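Local coordinates for protein Ves (Pseudomonas fluorescens, PDB 5V00) that is of unknown biochemical function but adopts a bicupin fold and is involved in histidine utilization in Pseudomonas, at residues B[13-16]-B[17-20]; B[130-133]-B[134-138]. All coordinates share one frame; numbering follows the deposited sequence.

Contact 1 of 2, residues B[13-16]-B[17-20]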
loop_
_atom_site.group_PDB
_atom_site.type_symbol
_atom_site.label_atom_id
_atom_site.label_comp_id
_atom_site.label_asym_id
_atom_site.label_seq_id
_atom_site.Cartn_x
_atom_site.Cartn_y
_atom_site.Cartn_z
ATOM N N VAL B 13 -6.091 4.316 3.089
ATOM C CA VAL B 13 -5.314 5.464 3.504
ATOM C C VAL B 13 -3.851 4.977 3.624
ATOM O O VAL B 13 -3.561 4.005 4.357
ATOM C CB VAL B 13 -5.781 6.130 4.803
ATOM C CG1 VAL B 13 -4.908 7.314 5.173
ATOM C CG2 VAL B 13 -7.262 6.502 4.709
ATOM N N TRP B 14 -2.940 5.585 2.847
ATOM C CA TRP B 14 -1.509 5.268 2.856
ATOM C C TRP B 14 -0.908 6.323 3.789
ATOM O O TRP B 14 -0.972 7.579 3.501
ATOM C CB TRP B 14 -0.924 5.353 1.441
ATOM C CG TRP B 14 -1.667 4.608 0.388
ATOM C CD1 TRP B 14 -2.401 5.086 -0.661
ATOM C CD2 TRP B 14 -1.862 3.212 0.381
ATOM N NE1 TRP B 14 -2.960 4.070 -1.376
ATOM C CE2 TRP B 14 -2.678 2.899 -0.725
ATOM C CE3 TRP B 14 -1.506 2.204 1.266
ATOM C CZ2 TRP B 14 -3.110 1.614 -1.004
ATOM C CZ3 TRP B 14 -1.938 0.899 0.981
ATOM C CH2 TRP B 14 -2.739 0.627 -0.161
ATOM N N ARG B 15 -0.330 5.906 4.910
ATOM C CA ARG B 15 0.269 6.849 5.815
ATOM C C ARG B 15 1.762 6.990 5.516
ATOM O O ARG B 15 2.498 6.012 5.329
ATOM C CB ARG B 15 0.072 6.527 7.283
ATOM C CG ARG B 15 -1.359 6.407 7.743
ATOM C CD ARG B 15 -2.033 7.823 7.741
ATOM N NE ARG B 15 -3.352 7.694 8.223
ATOM C CZ ARG B 15 -4.199 8.730 8.393
ATOM N NH1 ARG B 15 -3.738 9.956 8.142
ATOM N NH2 ARG B 15 -5.428 8.528 8.729
ATOM N N ALA B 16 2.237 8.211 5.488
ATOM C CA ALA B 16 3.607 8.445 5.046
ATOM C C ALA B 16 4.638 7.823 6.026
ATOM O O ALA B 16 5.776 7.464 5.640
ATOM C CB ALA B 16 3.894 9.965 4.916
ATOM N N VAL B 17 4.256 7.733 7.255
ATOM C CA VAL B 17 5.158 7.037 8.240
ATOM C C VAL B 17 5.433 5.600 7.859
ATOM O O VAL B 17 6.540 5.086 8.220
ATOM C CB VAL B 17 4.756 7.186 9.720
ATOM C CG1 VAL B 17 4.779 8.589 10.149
ATOM C CG2 VAL B 17 3.451 6.645 10.021
ATOM N N ASP B 18 4.580 4.958 7.070
ATOM C CA ASP B 18 4.800 3.614 6.566
ATOM C C ASP B 18 5.544 3.483 5.281
ATOM O O ASP B 18 5.843 2.366 4.811
ATOM C CB ASP B 18 3.455 2.883 6.472
ATOM C CG ASP B 18 2.737 2.847 7.814
ATOM O OD1 ASP B 18 3.363 2.539 8.884
ATOM O OD2 ASP B 18 1.489 3.089 7.876
ATOM N N TYR B 19 5.852 4.616 4.603
ATOM C CA TYR B 19 6.518 4.477 3.325
ATOM C C TYR B 19 7.994 4.015 3.588
ATOM O O TYR B 19 8.525 4.377 4.595
ATOM C CB TYR B 19 6.609 5.825 2.554
ATOM C CG TYR B 19 5.300 6.507 2.255
ATOM C CD1 TYR B 19 4.095 5.810 2.206
ATOM C CD2 TYR B 19 5.289 7.898 1.921
ATOM C CE1 TYR B 19 2.902 6.497 1.875
ATOM C CE2 TYR B 19 4.122 8.555 1.635
ATOM C CZ TYR B 19 2.906 7.837 1.621
ATOM O OH TYR B 19 1.703 8.475 1.345
ATOM N N VAL B 20 8.482 3.213 2.667
ATOM C CA VAL B 20 9.835 2.679 2.759
ATOM C C VAL B 20 10.730 3.454 1.753
ATOM O O VAL B 20 10.453 3.447 0.578
ATOM C CB VAL B 20 9.816 1.225 2.392
ATOM C CG1 VAL B 20 11.226 0.631 2.385
ATOM C CG2 VAL B 20 8.978 0.475 3.487
HETATM O O HOH W 1 -0.455 3.265 6.064
HETATM O O HOH W 2 8.407 7.009 6.130
#

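Contact 2 of 2, residues B[130-133]-B[134-138]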
loop_
_atom_site.group_PDB
_atom_site.type_symbol
_atom_site.label_atom_id
_atom_site.label_comp_id
_atom_site.label_asym_id
_atom_site.label_seq_id
_atom_site.Cartn_x
_atom_site.Cartn_y
_atom_site.Cartn_z
ATOM N N GLN B 130 -4.682 17.668 -10.386
ATOM C CA GLN B 130 -4.878 19.071 -10.037
ATOM C C GLN B 130 -4.517 19.339 -8.575
ATOM O O GLN B 130 -5.026 18.685 -7.668
ATOM C CB GLN B 130 -6.332 19.395 -10.283
ATOM C CG GLN B 130 -6.680 20.851 -9.947
ATOM C CD GLN B 130 -8.117 21.205 -10.239
ATOM O OE1 GLN B 130 -8.944 20.369 -10.512
ATOM N NE2 GLN B 130 -8.424 22.506 -10.089
ATOM N N TRP B 131 -3.659 20.307 -8.332
ATOM C CA TRP B 131 -3.392 20.820 -6.981
ATOM C C TRP B 131 -4.484 21.815 -6.597
ATOM O O TRP B 131 -4.878 22.688 -7.431
ATOM C CB TRP B 131 -2.027 21.475 -6.934
ATOM C CG TRP B 131 -0.910 20.515 -6.996
ATOM C CD1 TRP B 131 -0.233 20.096 -8.085
ATOM C CD2 TRP B 131 -0.320 19.871 -5.883
ATOM N NE1 TRP B 131 0.743 19.212 -7.736
ATOM C CE2 TRP B 131 0.703 19.045 -6.379
ATOM C CE3 TRP B 131 -0.625 19.837 -4.526
ATOM C CZ2 TRP B 131 1.487 18.209 -5.555
ATOM C CZ3 TRP B 131 0.192 19.045 -3.679
ATOM C CH2 TRP B 131 1.198 18.198 -4.226
ATOM N N VAL B 132 -5.005 21.671 -5.374
ATOM C CA VAL B 132 -6.151 22.463 -4.894
ATOM C C VAL B 132 -5.930 22.942 -3.477
ATOM O O VAL B 132 -4.978 22.490 -2.783
ATOM C CB VAL B 132 -7.501 21.717 -5.017
ATOM C CG1 VAL B 132 -7.821 21.300 -6.432
ATOM C CG2 VAL B 132 -7.541 20.573 -4.036
ATOM N N ASP B 133 -6.799 23.873 -3.007
ATOM C CA ASP B 133 -6.724 24.306 -1.637
ATOM C C ASP B 133 -8.092 24.727 -1.224
ATOM O O ASP B 133 -9.007 24.844 -2.053
ATOM C CB ASP B 133 -5.714 25.419 -1.484
ATOM C CG ASP B 133 -5.264 25.683 -0.035
ATOM O OD1 ASP B 133 -5.618 24.988 0.949
ATOM O OD2 ASP B 133 -4.449 26.647 0.046
ATOM N N GLY B 134 -8.287 24.930 0.054
ATOM C CA GLY B 134 -9.585 25.383 0.542
ATOM C C GLY B 134 -10.629 24.275 0.485
ATOM O O GLY B 134 -10.326 23.086 0.503
ATOM N N VAL B 135 -11.866 24.669 0.298
ATOM C CA VAL B 135 -12.979 23.731 0.270
ATOM C C VAL B 135 -13.303 23.384 -1.191
ATOM O O VAL B 135 -13.456 24.255 -2.033
ATOM C CB VAL B 135 -14.195 24.311 1.016
ATOM C CG1 VAL B 135 -15.383 23.373 0.879
ATOM C CG2 VAL B 135 -13.872 24.579 2.477
ATOM N N GLN B 136 -13.324 22.113 -1.531
ATOM C CA GLN B 136 -13.543 21.663 -2.912
ATOM C C GLN B 136 -14.596 20.555 -2.893
ATOM O O GLN B 136 -14.790 19.802 -1.885
ATOM C CB GLN B 136 -12.287 21.051 -3.488
ATOM C CG GLN B 136 -11.065 21.959 -3.302
ATOM C CD GLN B 136 -10.916 22.893 -4.372
ATOM O OE1 GLN B 136 -11.110 22.477 -5.576
ATOM N NE2 GLN B 136 -10.675 24.160 -4.053
ATOM N N ARG B 137 -15.278 20.390 -4.031
ATOM C CA ARG B 137 -16.252 19.322 -4.190
ATOM C C ARG B 137 -16.284 18.956 -5.654
ATOM O O ARG B 137 -16.402 19.881 -6.488
ATOM C CB ARG B 137 -17.653 19.742 -3.783
ATOM C CG ARG B 137 -18.648 18.612 -3.837
ATOM C CD ARG B 137 -20.066 19.149 -3.579
ATOM N NE ARG B 137 -21.076 18.122 -3.537
ATOM C CZ ARG B 137 -22.368 18.337 -3.365
ATOM N NH1 ARG B 137 -22.746 19.572 -3.152
ATOM N NH2 ARG B 137 -23.218 17.301 -3.387
ATOM N N PHE B 138 -16.110 17.699 -5.970
ATOM C CA PHE B 138 -16.183 17.234 -7.321
ATOM C C PHE B 138 -16.945 15.960 -7.456
ATOM O O PHE B 138 -17.050 15.180 -6.510
ATOM C CB PHE B 138 -14.779 17.137 -7.955
ATOM C CG PHE B 138 -13.877 16.122 -7.310
ATOM C CD1 PHE B 138 -13.186 16.443 -6.143
ATOM C CD2 PHE B 138 -13.729 14.889 -7.827
ATOM C CE1 PHE B 138 -12.342 15.525 -5.538
ATOM C CE2 PHE B 138 -12.856 13.987 -7.219
ATOM C CZ PHE B 138 -12.204 14.306 -6.047
#

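Contact 1 of 2, residues B[13-16]-B[17-20]
The ring of Y19 lies flat against the backbone of A16, with A16 CA 3.4 Å from the ring centroid and only 10° off the ring normal, a CH-pi contact over the middle of one face. It illustrates how a short 3-10 turn at the end of a strand, here strand 10-14 of the bicupin, can fold an aromatic back over its own start. Two i to i+3 hydrogen bonds wind the chain: D18 N to R15 O at 2.9 Å and Y19 N to A16 O at 3.0 Å, the second the straighter at 162°. With its CG anti to the carbonyl carbon (chi1 -58°), Y19 turns its ring back under the turn, where A16 CB touches CE2 and the methylene of W14 comes up near the ring plane, W14 CB lying 4.0 Å from Y19 CE1. Y19 OH hydrogen-bonds H164 O, just before strand 166-170, and W14 NE1 bonds Q168 OE1 on that strand. The R15 guanidinium leads away from the turn, NH1 bonding K160 O and forming a salt bridge with D165, while its NE meets A38 O of the second subunit; D18 OD2 likewise takes a bond from F45 N of that subunit. The turn thus lies at the dimer interface as well as at the strand end. A water also spans it, accepting from R15 N and donating to D18 OD2 at 2.7 Å.

Contact 2 of 2, residues B[130-133]-B[134-138]
The carboxamide of Q136 reaches back across the turn to the backbone of D133, its NE2 donating to D133 O over 2.7 Å. The bond is short but bent, 134° at the hydrogen; NE2 approaches almost head-on to the carbonyl, at a C=O...N angle of 158°, and the oxygen lies out of the amide plane of Q136. A second, weak bond closes the other side of the same peptide link: D133 OD1 receives G134 N at 2.8 Å. Extension of the aspartate side chain away from its own N (chi1 -164°) swings the carboxylate beside its carbonyl carbon and within range of that next amide. One D133–G134 link is therefore held at its carbonyl by the side chain of Q136, three residues beyond D133, and more weakly at its N-H by the D133 carboxylate. G134, with a positive phi, carries the chain through this point.

Outward from the polar pair, the bend in Q136 at chi2 lays its amide across V132, and the two side chains cross obliquely. V132 CG1 meets Q136 OE1 at 3.6 Å, V132 CB lies 3.7 Å from Q136 CD, and V132 CG2 packs 3.9 Å from Q136 CG. An apolar branch thus backs the amide whose nitrogen is bonded to D133.

In the bicupin fold this is the short link by which strand 125-132, at one border of the five-stranded sheet, passes into strand 135-140, at one border of a four-stranded sheet. Backbone hydrogen bonds continue on both sides, V132 pairing with C184 on strand 184-191 and Q136 with V180 on strand 176-181.

Contacts 1 and 2 stand at the two borders of one five-stranded antiparallel sheet: strand 10-14, which runs into contact 1, is outermost on one side, and strand 125-132, which runs into contact 2, on the other. Their centres are about 22 Å apart and their nearest atoms about 11 Å, so they do not touch. The settings differ: 13-20 faces the second subunit, whereas no other chain of the assembly reaches 130-138. A bound formate, probably from the crystallisation liquor, lies about 4 Å from the side chain of R15 in contact 1; whether it marks a functional pocket is unsettled.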